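Local coordinates for protein SusD homolog (Bacteroides thetaiotaomicron, PDB 3SGH) that probably binds sugars at the cell surface as a SusD-like outer-membrane lipoprotein, helping the bacterium to capture glycans for uptake, at residues T342-G347 / I393-E398; D264-A269 / D361-D366; A322-A327 / E408-Q413. One frame throughout, in Å; residues are numbered along the deposited sequence. Where two conformers were deposited one is given.

Contact 1: residues T342-G347 / I393-E398; sequences TFYEKG and ITIKWE
The hydroxyl of Tyr344 gives its proton to the main-chain oxygen of Ile395, with OH and O 2.6 Å apart. The bond lies in the carbonyl plane and uses a lone pair, the C=O...OH angle being 132°, and the oxygen sits near the plane of the tyrosine ring, at its edge. The bond gives the carbonyl of buried Ile395 a donor from the helix, and tyrosine suits the place because its ring spans the gap while its tip is polar. With CG anti to the backbone N (chi1 175°), the side chain directs its ring from the helix toward the loop.

The indole of Trp397 comes over one face of that ring. Its CE3 lies 3.5 Å from Tyr344 CD2, toward the rim of the tyrosine, and CZ3 adds contacts to CG and CB. The ring planes are 50° apart with centroids 5.0 Å from each other, an oblique aromatic pair. Ile395 CG2 also packs against the hydroxyl, 3.9 Å from Tyr344 OH.

A water makes a second, indirect polar link: it donates to Glu345 OE2 at 2.6 Å and accepts from Trp397 N at 3.1 Å. The glutamate is partly exposed, so a bridging solvent molecule can serve the loop's N-H there.

Within the alpha-alpha superhelix of this SusD-like protein, the contact ties helix 340-354 to the irregular chain running between helices 360-364 and 403-417. Tyr344 and Trp397 both rest on Arg409 of helix 403-417, and the guanidinium of Arg409 binds Thr394 O. Tyr344 also touches Phe324, while Phe343, from another side of its helix, packs on Arg326 and Ala327, so helix 340-354 is wedged among helices 319-331 and 403-417 and the loop.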
ATOM      1  N   THR A 342       7.849  20.403  -9.876  1.00 19.51           N
ATOM      2  CA  THR A 342       8.262  20.826  -8.557  1.00 18.83           C
ATOM      3  C   THR A 342       7.958  19.717  -7.546  1.00 17.46           C
ATOM      4  O   THR A 342       8.829  19.312  -6.756  1.00 18.69           O
ATOM      5  CB  THR A 342       7.525  22.150  -8.129  1.00 18.66           C
ATOM      6  OG1 THR A 342       7.895  23.214  -9.037  1.00 19.75           O
ATOM      7  CG2 THR A 342       7.901  22.502  -6.646  1.00 20.33           C
ATOM      8  N   PHE A 343       6.771  19.147  -7.638  1.00 16.79           N
ATOM      9  CA  PHE A 343       6.396  18.081  -6.719  1.00 16.11           C
ATOM     10  C   PHE A 343       7.141  16.767  -6.976  1.00 15.63           C
ATOM     11  O   PHE A 343       7.524  16.077  -6.015  1.00 15.59           O
ATOM     12  CB  PHE A 343       4.882  17.874  -6.673  1.00 14.37           C
ATOM     13  CG  PHE A 343       4.138  18.988  -5.980  1.00 15.70           C
ATOM     14  CD1 PHE A 343       4.424  19.331  -4.666  1.00 18.49           C
ATOM     15  CD2 PHE A 343       3.116  19.676  -6.639  1.00 16.79           C
ATOM     16  CE1 PHE A 343       3.725  20.361  -4.024  1.00 19.56           C
ATOM     17  CE2 PHE A 343       2.404  20.684  -5.991  1.00 18.68           C
ATOM     18  CZ  PHE A 343       2.726  21.028  -4.683  1.00 18.27           C
ATOM     19  N   TYR A 344       7.384  16.453  -8.253  1.00 15.45           N
ATOM     20  CA  TYR A 344       8.202  15.283  -8.607  1.00 16.33           C
ATOM     21  C   TYR A 344       9.593  15.348  -7.979  1.00 16.84           C
ATOM     22  O   TYR A 344      10.029  14.397  -7.284  1.00 16.98           O
ATOM     23  CB  TYR A 344       8.281  15.169 -10.118  1.00 17.05           C
ATOM     24  CG  TYR A 344       9.174  14.085 -10.641  1.00 16.46           C
ATOM     25  CD1 TYR A 344       8.751  12.760 -10.662  1.00 15.58           C
ATOM     26  CD2 TYR A 344      10.430  14.391 -11.184  1.00 16.61           C
ATOM     27  CE1 TYR A 344       9.538  11.776 -11.188  1.00 16.35           C
ATOM     28  CE2 TYR A 344      11.239  13.387 -11.711  1.00 19.19           C
ATOM     29  CZ  TYR A 344      10.789  12.088 -11.709  1.00 18.48           C
ATOM     30  OH  TYR A 344      11.577  11.079 -12.233  1.00 19.73           O
ATOM     31  N   GLU A 345      10.308  16.452  -8.223  1.00 17.46           N
ATOM     32  CA  GLU A 345      11.636  16.599  -7.683  1.00 18.93           C
ATOM     33  C   GLU A 345      11.625  16.625  -6.164  1.00 19.10           C
ATOM     34  O   GLU A 345      12.524  16.048  -5.532  1.00 18.82           O
ATOM     35  CB  GLU A 345      12.337  17.824  -8.256  1.00 20.07           C
ATOM     36  CG  GLU A 345      12.555  17.673  -9.783  1.00 22.46           C
ATOM     37  CD  GLU A 345      13.611  18.574 -10.366  1.00 27.00           C
ATOM     38  OE1 GLU A 345      13.716  19.749  -9.902  1.00 29.37           O
ATOM     39  OE2 GLU A 345      14.300  18.104 -11.312  1.00 25.81           O
ATOM     40  N   LYS A 346      10.596  17.254  -5.588  1.00 18.56           N
ATOM     41  CA  LYS A 346      10.451  17.306  -4.125  1.00 17.98           C
ATOM     42  C   LYS A 346      10.316  15.891  -3.577  1.00 17.02           C
ATOM     43  O   LYS A 346      10.974  15.523  -2.585  1.00 16.66           O
ATOM     44  CB  LYS A 346       9.230  18.177  -3.731  1.00 19.34           C
ATOM     45  CG  LYS A 346       9.062  18.345  -2.258  1.00 20.05           C
ATOM     46  CD  LYS A 346       7.719  19.031  -1.916  1.00 24.51           C
ATOM     47  CE  LYS A 346       7.399  18.835  -0.449  1.00 28.55           C
ATOM     48  NZ  LYS A 346       8.236  19.674   0.431  1.00 29.09           N
ATOM     49  N   GLY A 347       9.469  15.096  -4.215  1.00 16.10           N
ATOM     50  CA  GLY A 347       9.227  13.711  -3.820  1.00 15.26           C
ATOM     51  C   GLY A 347      10.492  12.865  -3.842  1.00 15.75           C
ATOM     52  O   GLY A 347      10.765  12.097  -2.896  1.00 15.31           O
ATOM     53  N   ILE A 393      11.075   4.278 -19.003  1.00 18.21           N
ATOM     54  CA  ILE A 393      10.976   5.624 -18.437  1.00 17.93           C
ATOM     55  C   ILE A 393      12.272   6.039 -17.747  1.00 18.85           C
ATOM     56  O   ILE A 393      12.833   5.309 -16.925  1.00 18.04           O
ATOM     57  CB  ILE A 393       9.703   5.781 -17.528  1.00 18.64           C
ATOM     58  CG1 ILE A 393       9.203   7.226 -17.470  1.00 17.61           C
ATOM     59  CG2 ILE A 393       9.928   5.207 -16.132  1.00 18.31           C
ATOM     60  CD1 ILE A 393       8.624   7.789 -18.844  1.00 21.68           C
ATOM     61  N   THR A 394      12.753   7.233 -18.076  1.00 18.32           N
ATOM     62  CA  THR A 394      13.966   7.762 -17.504  1.00 18.76           C
ATOM     63  C   THR A 394      13.643   8.678 -16.334  1.00 18.65           C
ATOM     64  O   THR A 394      12.498   9.052 -16.128  1.00 18.50           O
ATOM     65  CB  THR A 394      14.769   8.547 -18.591  1.00 18.69           C
ATOM     66  OG1 THR A 394      13.937   9.574 -19.144  1.00 20.82           O
ATOM     67  CG2 THR A 394      15.232   7.593 -19.695  1.00 22.02           C
ATOM     68  N   ILE A 395      14.661   9.066 -15.572  1.00 19.04           N
ATOM     69  CA  ILE A 395      14.447   9.815 -14.337  1.00 17.90           C
ATOM     70  C   ILE A 395      14.243  11.311 -14.500  1.00 19.33           C
ATOM     71  O   ILE A 395      13.291  11.886 -13.952  1.00 18.45           O
ATOM     72  CB  ILE A 395      15.643   9.618 -13.384  1.00 18.79           C
ATOM     73  CG1 ILE A 395      15.859   8.114 -13.048  1.00 19.50           C
ATOM     74  CG2 ILE A 395      15.472  10.488 -12.072  1.00 18.37           C
ATOM     75  CD1 ILE A 395      17.303   7.791 -12.678  1.00 18.95           C
ATOM     76  N   LYS A 396      15.141  11.957 -15.254  1.00 19.67           N
ATOM     77  CA  LYS A 396      15.093  13.420 -15.411  0.50 20.53           C
ATOM     78  C   LYS A 396      13.750  13.869 -15.950  1.00 19.82           C
ATOM     79  O   LYS A 396      13.252  13.324 -16.940  1.00 19.71           O
ATOM     80  CB  LYS A 396      16.192  13.922 -16.359  0.50 21.02           C
ATOM     81  CG  LYS A 396      16.269  15.457 -16.543  0.50 23.55           C
ATOM     82  CD  LYS A 396      16.588  15.810 -17.999  0.50 26.78           C
ATOM     83  CE  LYS A 396      17.295  17.159 -18.152  0.50 27.67           C
ATOM     84  NZ  LYS A 396      16.639  18.287 -17.408  0.50 27.55           N
ATOM     85  N   TRP A 397      13.179  14.868 -15.303  1.00 19.82           N
ATOM     86  CA  TRP A 397      11.928  15.462 -15.731  1.00 21.29           C
ATOM     87  C   TRP A 397      12.077  16.110 -17.107  1.00 23.48           C
ATOM     88  O   TRP A 397      13.062  16.808 -17.371  1.00 23.23           O
ATOM     89  CB  TRP A 397      11.430  16.503 -14.750  1.00 20.51           C
ATOM     90  CG  TRP A 397      10.046  16.917 -15.100  1.00 20.54           C
ATOM     91  CD1 TRP A 397       9.669  18.005 -15.830  1.00 22.37           C
ATOM     92  CD2 TRP A 397       8.851  16.204 -14.795  1.00 20.91           C
ATOM     93  NE1 TRP A 397       8.308  18.018 -15.976  1.00 22.38           N
ATOM     94  CE2 TRP A 397       7.785  16.920 -15.344  1.00 21.77           C
ATOM     95  CE3 TRP A 397       8.575  15.034 -14.087  1.00 21.89           C
ATOM     96  CZ2 TRP A 397       6.483  16.496 -15.225  1.00 20.29           C
ATOM     97  CZ3 TRP A 397       7.289  14.626 -13.969  1.00 23.28           C
ATOM     98  CH2 TRP A 397       6.256  15.344 -14.531  1.00 22.84           C
ATOM     99  N   GLU A 398      11.100  15.827 -17.960  1.00 24.80           N
ATOM    100  CA  GLU A 398      11.043  16.363 -19.309  0.50 26.60           C
ATOM    101  C   GLU A 398       9.732  17.129 -19.495  1.00 27.39           C
ATOM    102  O   GLU A 398       8.672  16.526 -19.544  1.00 25.84           O
ATOM    103  CB  GLU A 398      11.140  15.216 -20.305  0.50 26.90           C
ATOM    104  CG  GLU A 398      12.353  14.311 -20.077  0.50 28.45           C
ATOM    105  CD  GLU A 398      12.594  13.336 -21.202  0.50 29.70           C
ATOM    106  OE1 GLU A 398      11.635  12.621 -21.567  0.50 32.90           O
ATOM    107  OE2 GLU A 398      13.749  13.268 -21.689  0.50 28.66           O
TER
HETATM  108  O   HOH W   1      14.602  15.981 -12.813  1.00 20.99           O

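Contact 2: residues D264-A269 / D361-D366; sequences DPRRPA and DDYLAD
Tyr363 and Asp264 each hold CG anti to the backbone N (chi1 -171° for the tyrosine), which extends the phenol from its helix end and brings the carboxylate round to meet it. Tyr363 OH donates a weak hydrogen bond to Asp264 OD2 at 2.7 Å. Beside this, Pro265 CD lies 3.7 Å from Tyr363 CD1, a compact apolar neighbour for the ring.

Asp264 is held from its own side as well. Arg266 grips it side-on in a two-nitrogen salt bridge: NE reaches OD1 almost straight, at 2.9 Å and 174°, and NH2 takes OD2, both on syn lone pairs. The anti lone pair of OD1 accepts from Arg266 N, a capping bond in the type I turn from Asp264 to Arg267 that leads into helix 267-270. An aspartate suits this spot because its short side chain can serve turn, arginine and phenol together. An alanine here would probably leave the buried guanidinium of Arg266 without its counter-charge and the turn without its capping acceptor.

The guanidinium stands nearly upright to the phenol ring, planes 81° apart, with Tyr363 OH at its edge 3.2 Å from NH2. Both groups have further partners: Gln413 NE2 and OE1 bond to Tyr363 OH and Arg266 NH2, and Ser351 OG to Arg266 NH1.

The contact is therefore a buried polar network, structural in character, in which a carboxylate and a guanidinium probably offset each other's charge, and the positive neighbour would probably help keep Asp264 ionised.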
ATOM      1  N   ASP A 264      20.390   3.009  -8.801  1.00 17.80           N
ATOM      2  CA  ASP A 264      19.699   3.815  -7.790  1.00 16.95           C
ATOM      3  C   ASP A 264      20.435   3.759  -6.465  1.00 17.39           C
ATOM      4  O   ASP A 264      20.610   2.673  -5.897  1.00 17.20           O
ATOM      5  CB  ASP A 264      18.246   3.321  -7.632  1.00 16.45           C
ATOM      6  CG  ASP A 264      17.337   4.324  -6.958  1.00 15.55           C
ATOM      7  OD1 ASP A 264      17.668   4.834  -5.842  1.00 15.29           O
ATOM      8  OD2 ASP A 264      16.249   4.610  -7.519  1.00 16.18           O
ATOM      9  N   PRO A 265      20.830   4.920  -5.951  1.00 17.43           N
ATOM     10  CA  PRO A 265      21.595   4.911  -4.710  1.00 17.87           C
ATOM     11  C   PRO A 265      20.815   4.507  -3.482  1.00 17.30           C
ATOM     12  O   PRO A 265      21.408   4.302  -2.427  1.00 18.64           O
ATOM     13  CB  PRO A 265      22.087   6.354  -4.558  1.00 18.58           C
ATOM     14  CG  PRO A 265      21.511   7.135  -5.624  1.00 20.60           C
ATOM     15  CD  PRO A 265      20.728   6.264  -6.554  1.00 18.70           C
ATOM     16  N   ARG A 266      19.496   4.402  -3.602  1.00 16.82           N
ATOM     17  CA  ARG A 266      18.718   3.860  -2.491  1.00 15.32           C
ATOM     18  C   ARG A 266      18.844   2.356  -2.326  1.00 15.39           C
ATOM     19  O   ARG A 266      18.385   1.840  -1.315  1.00 14.63           O
ATOM     20  CB  ARG A 266      17.254   4.258  -2.649  1.00 14.82           C
ATOM     21  CG  ARG A 266      17.061   5.751  -2.396  1.00 15.75           C
ATOM     22  CD  ARG A 266      15.640   6.175  -2.847  1.00 16.60           C
ATOM     23  NE  ARG A 266      15.579   6.144  -4.295  1.00 14.49           N
ATOM     24  CZ  ARG A 266      14.631   6.741  -5.014  1.00 14.68           C
ATOM     25  NH1 ARG A 266      13.602   7.372  -4.417  1.00 14.48           N
ATOM     26  NH2 ARG A 266      14.713   6.699  -6.328  1.00 14.30           N
ATOM     27  N   ARG A 267      19.420   1.639  -3.301  1.00 15.84           N
ATOM     28  CA  ARG A 267      19.533   0.189  -3.199  1.00 15.69           C
ATOM     29  C   ARG A 267      20.079  -0.323  -1.848  1.00 15.70           C
ATOM     30  O   ARG A 267      19.425  -1.169  -1.225  1.00 15.02           O
ATOM     31  CB  ARG A 267      20.286  -0.405  -4.385  1.00 16.06           C
ATOM     32  CG  ARG A 267      19.456  -0.395  -5.712  1.00 15.63           C
ATOM     33  CD  ARG A 267      20.311  -0.849  -6.897  1.00 15.45           C
ATOM     34  NE  ARG A 267      21.416   0.078  -7.099  1.00 17.19           N
ATOM     35  CZ  ARG A 267      22.417  -0.114  -7.936  1.00 21.18           C
ATOM     36  NH1 ARG A 267      22.483  -1.242  -8.652  1.00 21.22           N
ATOM     37  NH2 ARG A 267      23.381   0.791  -8.034  1.00 19.27           N
ATOM     38  N   PRO A 268      21.240   0.191  -1.377  1.00 16.59           N
ATOM     39  CA  PRO A 268      21.771  -0.289  -0.100  1.00 16.37           C
ATOM     40  C   PRO A 268      20.931   0.055   1.118  1.00 15.98           C
ATOM     41  O   PRO A 268      21.094  -0.598   2.178  1.00 15.86           O
ATOM     42  CB  PRO A 268      23.155   0.370   0.005  1.00 17.86           C
ATOM     43  CG  PRO A 268      23.125   1.511  -0.936  1.00 18.71           C
ATOM     44  CD  PRO A 268      22.213   1.039  -2.072  1.00 17.27           C
ATOM     45  N   ALA A 269      20.022   1.036   0.979  1.00 15.83           N
ATOM     46  CA  ALA A 269      19.091   1.375   2.065  1.00 14.55           C
ATOM     47  C   ALA A 269      17.822   0.487   2.047  1.00 15.09           C
ATOM     48  O   ALA A 269      17.080   0.413   3.034  1.00 15.76           O
ATOM     49  CB  ALA A 269      18.737   2.806   1.976  1.00 15.75           C
ATOM     50  N   ASP A 361      20.654  15.084  -6.574  1.00 25.90           N
ATOM     51  CA  ASP A 361      20.889  16.072  -7.638  1.00 27.33           C
ATOM     52  C   ASP A 361      21.305  15.378  -8.905  1.00 26.86           C
ATOM     53  O   ASP A 361      20.719  15.569  -9.965  1.00 26.16           O
ATOM     54  CB  ASP A 361      22.025  17.049  -7.262  1.00 28.97           C
ATOM     55  CG  ASP A 361      21.539  18.262  -6.481  1.00 31.36           C
ATOM     56  OD1 ASP A 361      20.357  18.337  -6.097  1.00 33.49           O
ATOM     57  OD2 ASP A 361      22.387  19.151  -6.235  1.00 37.34           O
ATOM     58  N   ASP A 362      22.319  14.535  -8.789  1.00 26.90           N
ATOM     59  CA  ASP A 362      22.856  13.882  -9.954  1.00 27.43           C
ATOM     60  C   ASP A 362      21.898  12.792 -10.442  1.00 24.97           C
ATOM     61  O   ASP A 362      21.742  12.597 -11.640  1.00 24.39           O
ATOM     62  CB  ASP A 362      24.271  13.336  -9.679  1.00 29.50           C
ATOM     63  CG  ASP A 362      25.346  14.448  -9.580  1.00 34.11           C
ATOM     64  OD1 ASP A 362      25.065  15.677  -9.745  1.00 39.09           O
ATOM     65  OD2 ASP A 362      26.505  14.057  -9.315  1.00 41.18           O
ATOM     66  N   TYR A 363      21.198  12.130  -9.515  1.00 23.46           N
ATOM     67  CA  TYR A 363      20.128  11.206  -9.901  1.00 21.84           C
ATOM     68  C   TYR A 363      19.059  11.890 -10.749  1.00 21.17           C
ATOM     69  O   TYR A 363      18.611  11.353 -11.768  1.00 20.77           O
ATOM     70  CB  TYR A 363      19.472  10.623  -8.627  1.00 21.02           C
ATOM     71  CG  TYR A 363      18.495   9.501  -8.846  1.00 18.87           C
ATOM     72  CD1 TYR A 363      18.939   8.203  -9.087  1.00 18.15           C
ATOM     73  CD2 TYR A 363      17.123   9.712  -8.797  1.00 19.64           C
ATOM     74  CE1 TYR A 363      18.031   7.175  -9.294  1.00 14.87           C
ATOM     75  CE2 TYR A 363      16.231   8.691  -8.968  1.00 18.60           C
ATOM     76  CZ  TYR A 363      16.668   7.436  -9.225  1.00 16.14           C
ATOM     77  OH  TYR A 363      15.715   6.444  -9.389  1.00 18.56           O
ATOM     78  N   LEU A 364      18.623  13.072 -10.327  1.00 20.52           N
ATOM     79  CA  LEU A 364      17.549  13.769 -10.994  1.00 20.59           C
ATOM     80  C   LEU A 364      17.984  14.340 -12.342  1.00 20.76           C
ATOM     81  O   LEU A 364      17.126  14.819 -13.114  1.00 22.48           O
ATOM     82  CB  LEU A 364      17.012  14.904 -10.104  1.00 19.82           C
ATOM     83  CG  LEU A 364      16.056  14.450  -8.985  1.00 20.61           C
ATOM     84  CD1 LEU A 364      15.759  15.585  -7.984  1.00 20.19           C
ATOM     85  CD2 LEU A 364      14.764  13.967  -9.594  1.00 20.25           C
ATOM     86  N   ALA A 365      19.289  14.372 -12.572  1.00 21.98           N
ATOM     87  CA  ALA A 365      19.873  14.829 -13.836  1.00 22.60           C
ATOM     88  C   ALA A 365      20.073  13.669 -14.820  1.00 23.70           C
ATOM     89  O   ALA A 365      20.570  13.890 -15.950  1.00 23.77           O
ATOM     90  CB  ALA A 365      21.224  15.517 -13.586  1.00 24.42           C
ATOM     91  N   ASP A 366      19.703  12.456 -14.425  1.00 22.59           N
ATOM     92  CA  ASP A 366      19.924  11.278 -15.264  1.00 22.29           C
ATOM     93  C   ASP A 366      18.863  11.161 -16.352  1.00 22.51           C
ATOM     94  O   ASP A 366      17.723  10.789 -16.091  1.00 21.58           O
ATOM     95  CB  ASP A 366      19.965  10.005 -14.412  1.00 22.09           C
ATOM     96  CG  ASP A 366      20.335   8.773 -15.211  1.00 21.27           C
ATOM     97  OD1 ASP A 366      20.051   8.702 -16.426  1.00 21.89           O
ATOM     98  OD2 ASP A 366      20.879   7.815 -14.603  1.00 22.42           O
TER

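Contact 3: residues A322-A327 / E408-Q413; sequences AAFLRA and ERVLTQ
Phe324 of helix 319-331 lays one face of its ring against Gln413 of helix 403-417, with CE1 3.8 Å from Gln413 CB and the backbone carbonyl carbon above the rim of that face. The two short segments run nearly antiparallel, at 165°, with their axes 9.7 Å apart, as plain helix-to-helix packing within the alpha-alpha superhelix. The small methyl of Ala327 lets Val410 come close, and CG1 of the valine stands 4.0 Å from Ala327 CB. The same CG1 lies 3.8 Å from Phe324 O.

Where Phe324 meets Val410 the fit is looser: the side chains come no nearer than CD1 to CG1, 4.5 Å, and the ring instead lies by Val410 O, with CD1 3.7 Å from that oxygen. Neither part is a solvent side, since all four touching residues are buried.

Gln413 turns its amide away from the phenyl. Its chain bends at chi2 (-67°), carrying the polar head to the site around Tyr363, while CB stays behind to pack on Phe324. Glutamine suits the place by joining an apolar stem to a polar head. Between these two segments no hydrogen bond crosses, so their contact rests on van der Waals packing.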
ATOM      1  N   ALA A 322       3.087  12.407  -0.227  1.00 14.10           N
ATOM      2  CA  ALA A 322       2.290  13.642  -0.393  1.00 14.38           C
ATOM      3  C   ALA A 322       2.760  14.483  -1.567  1.00 14.70           C
ATOM      4  O   ALA A 322       1.929  15.139  -2.263  1.00 15.09           O
ATOM      5  CB  ALA A 322       2.273  14.493   0.896  1.00 14.55           C
ATOM      6  N   ALA A 323       4.064  14.490  -1.807  1.00 14.90           N
ATOM      7  CA  ALA A 323       4.617  15.242  -2.935  1.00 14.43           C
ATOM      8  C   ALA A 323       4.204  14.557  -4.242  1.00 13.77           C
ATOM      9  O   ALA A 323       3.746  15.206  -5.181  1.00 14.81           O
ATOM     10  CB  ALA A 323       6.105  15.341  -2.819  1.00 14.94           C
ATOM     11  N   PHE A 324       4.337  13.228  -4.309  1.00 13.62           N
ATOM     12  CA  PHE A 324       4.000  12.513  -5.549  1.00 14.46           C
ATOM     13  C   PHE A 324       2.507  12.517  -5.842  1.00 14.97           C
ATOM     14  O   PHE A 324       2.129  12.518  -7.002  1.00 15.18           O
ATOM     15  CB  PHE A 324       4.541  11.072  -5.579  1.00 14.86           C
ATOM     16  CG  PHE A 324       6.032  10.985  -5.718  1.00 14.24           C
ATOM     17  CD1 PHE A 324       6.675  11.348  -6.910  1.00 15.81           C
ATOM     18  CD2 PHE A 324       6.793  10.522  -4.670  1.00 13.28           C
ATOM     19  CE1 PHE A 324       8.044  11.269  -7.004  1.00 14.83           C
ATOM     20  CE2 PHE A 324       8.176  10.410  -4.755  1.00 13.80           C
ATOM     21  CZ  PHE A 324       8.810  10.788  -5.920  1.00 15.76           C
ATOM     22  N   LEU A 325       1.668  12.521  -4.802  1.00 15.12           N
ATOM     23  CA  LEU A 325       0.215  12.637  -4.991  1.00 14.98           C
ATOM     24  C   LEU A 325      -0.120  13.995  -5.633  1.00 15.32           C
ATOM     25  O   LEU A 325      -0.914  14.081  -6.595  1.00 15.74           O
ATOM     26  CB  LEU A 325      -0.490  12.476  -3.641  1.00 13.72           C
ATOM     27  CG  LEU A 325      -0.511  11.017  -3.107  1.00 15.26           C
ATOM     28  CD1 LEU A 325      -0.913  11.022  -1.671  1.00 11.69           C
ATOM     29  CD2 LEU A 325      -1.403  10.104  -3.947  1.00 15.85           C
ATOM     30  N   ARG A 326       0.513  15.058  -5.117  1.00 15.96           N
ATOM     31  CA  ARG A 326       0.337  16.410  -5.657  1.00 15.41           C
ATOM     32  C   ARG A 326       0.900  16.524  -7.070  1.00 15.85           C
ATOM     33  O   ARG A 326       0.338  17.226  -7.902  1.00 15.58           O
ATOM     34  CB  ARG A 326       0.953  17.472  -4.702  1.00 16.06           C
ATOM     35  CG  ARG A 326       0.101  17.658  -3.446  1.00 16.49           C
ATOM     36  CD  ARG A 326       0.687  18.666  -2.487  1.00 16.25           C
ATOM     37  NE  ARG A 326       1.897  18.158  -1.868  1.00 17.24           N
ATOM     38  CZ  ARG A 326       2.681  18.858  -1.053  1.00 18.35           C
ATOM     39  NH1 ARG A 326       2.376  20.114  -0.738  1.00 17.24           N
ATOM     40  NH2 ARG A 326       3.757  18.304  -0.532  1.00 19.22           N
ATOM     41  N   ALA A 327       1.985  15.822  -7.374  1.00 15.21           N
ATOM     42  CA  ALA A 327       2.530  15.852  -8.726  1.00 16.01           C
ATOM     43  C   ALA A 327       1.494  15.304  -9.694  1.00 16.21           C
ATOM     44  O   ALA A 327       1.245  15.897 -10.721  1.00 15.79           O
ATOM     45  CB  ALA A 327       3.851  15.057  -8.813  1.00 15.65           C
ATOM     46  N   GLU A 408       3.782   8.135 -16.046  1.00 18.00           N
ATOM     47  CA  GLU A 408       4.581   6.955 -15.717  1.00 17.35           C
ATOM     48  C   GLU A 408       5.822   7.359 -14.916  1.00 16.80           C
ATOM     49  O   GLU A 408       6.201   6.668 -13.965  1.00 16.09           O
ATOM     50  CB  GLU A 408       4.992   6.194 -16.967  1.00 18.03           C
ATOM     51  CG  GLU A 408       5.781   4.923 -16.623  1.00 18.42           C
ATOM     52  CD  GLU A 408       6.142   4.026 -17.779  1.00 19.53           C
ATOM     53  OE1 GLU A 408       5.929   4.395 -18.964  1.00 18.56           O
ATOM     54  OE2 GLU A 408       6.633   2.892 -17.462  1.00 17.75           O
ATOM     55  N   ARG A 409       6.406   8.491 -15.270  1.00 16.42           N
ATOM     56  CA  ARG A 409       7.544   9.014 -14.547  1.00 17.08           C
ATOM     57  C   ARG A 409       7.199   9.305 -13.083  1.00 16.05           C
ATOM     58  O   ARG A 409       7.887   8.828 -12.161  1.00 15.89           O
ATOM     59  CB  ARG A 409       8.054  10.283 -15.230  1.00 16.86           C
ATOM     60  CG  ARG A 409       9.271  10.877 -14.570  1.00 19.44           C
ATOM     61  CD  ARG A 409       9.966  11.892 -15.469  1.00 21.17           C
ATOM     62  NE  ARG A 409      10.680  11.218 -16.549  1.00 20.95           N
ATOM     63  CZ  ARG A 409      10.405  11.256 -17.853  1.00 22.77           C
ATOM     64  NH1 ARG A 409       9.427  12.009 -18.358  1.00 23.49           N
ATOM     65  NH2 ARG A 409      11.170  10.557 -18.679  1.00 23.43           N
ATOM     66  N   VAL A 410       6.123  10.075 -12.875  1.00 15.78           N
ATOM     67  CA  VAL A 410       5.650  10.345 -11.515  1.00 15.39           C
ATOM     68  C   VAL A 410       5.386   9.046 -10.712  1.00 14.69           C
ATOM     69  O   VAL A 410       5.864   8.861  -9.596  1.00 14.91           O
ATOM     70  CB  VAL A 410       4.441  11.283 -11.547  1.00 15.73           C
ATOM     71  CG1 VAL A 410       3.692  11.348 -10.215  1.00 16.06           C
ATOM     72  CG2 VAL A 410       4.882  12.698 -12.029  1.00 14.76           C
ATOM     73  N   LEU A 411       4.554   8.160 -11.262  1.00 14.38           N
ATOM     74  CA  LEU A 411       4.169   6.959 -10.547  1.00 14.37           C
ATOM     75  C   LEU A 411       5.278   5.932 -10.361  1.00 15.27           C
ATOM     76  O   LEU A 411       5.290   5.209  -9.353  1.00 16.06           O
ATOM     77  CB  LEU A 411       2.946   6.319 -11.211  1.00 14.31           C
ATOM     78  CG  LEU A 411       1.752   7.241 -11.175  1.00 17.38           C
ATOM     79  CD1 LEU A 411       0.544   6.511 -11.771  1.00 14.05           C
ATOM     80  CD2 LEU A 411       1.477   7.711  -9.756  1.00 15.19           C
ATOM     81  N   THR A 412       6.232   5.872 -11.276  1.00 15.54           N
ATOM     82  CA  THR A 412       7.415   5.013 -11.073  1.00 14.70           C
ATOM     83  C   THR A 412       8.286   5.485  -9.895  1.00 15.14           C
ATOM     84  O   THR A 412       8.678   4.667  -9.032  1.00 14.87           O
ATOM     85  CB  THR A 412       8.239   4.873 -12.373  1.00 15.09           C
ATOM     86  OG1 THR A 412       7.386   4.334 -13.389  1.00 15.06           O
ATOM     87  CG2 THR A 412       9.449   3.914 -12.174  1.00 15.29           C
ATOM     88  N   GLN A 413       8.664   6.769  -9.863  1.00 14.39           N
ATOM     89  CA  GLN A 413       9.435   7.292  -8.718  1.00 14.73           C
ATOM     90  C   GLN A 413       8.596   7.248  -7.427  1.00 15.04           C
ATOM     91  O   GLN A 413       9.113   6.987  -6.355  1.00 15.25           O
ATOM     92  CB  GLN A 413       9.992   8.684  -8.986  1.00 15.16           C
ATOM     93  CG  GLN A 413      11.089   8.674 -10.011  1.00 16.23           C
ATOM     94  CD  GLN A 413      12.351   7.957  -9.507  1.00 15.67           C
ATOM     95  OE1 GLN A 413      12.635   7.988  -8.343  1.00 15.60           O
ATOM     96  NE2 GLN A 413      13.068   7.290 -10.394  1.00 15.81           N
TER

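All three contacts are buried, yet they differ in distance from the middle of the chain and in chemistry. Contact 3 lies nearest it, about 14 Å centre to centre, and is apolar packing of two regular helices. Contacts 1 and 2 lie about 21 and 23 Å out; contact 1 joins a helix to a loop, contact 2 a turn to a short helix, and there a loop carbonyl and charged side chains bring in polar bonds, with a water in contact 1. Helix 403-417 connects them, packing through its apolar side in contact 3 and sending polar side chains toward the other two. Contacts 1 and 2 also meet directly, where Lys396 N probably bonds to Asp366 O at 3.0 Å.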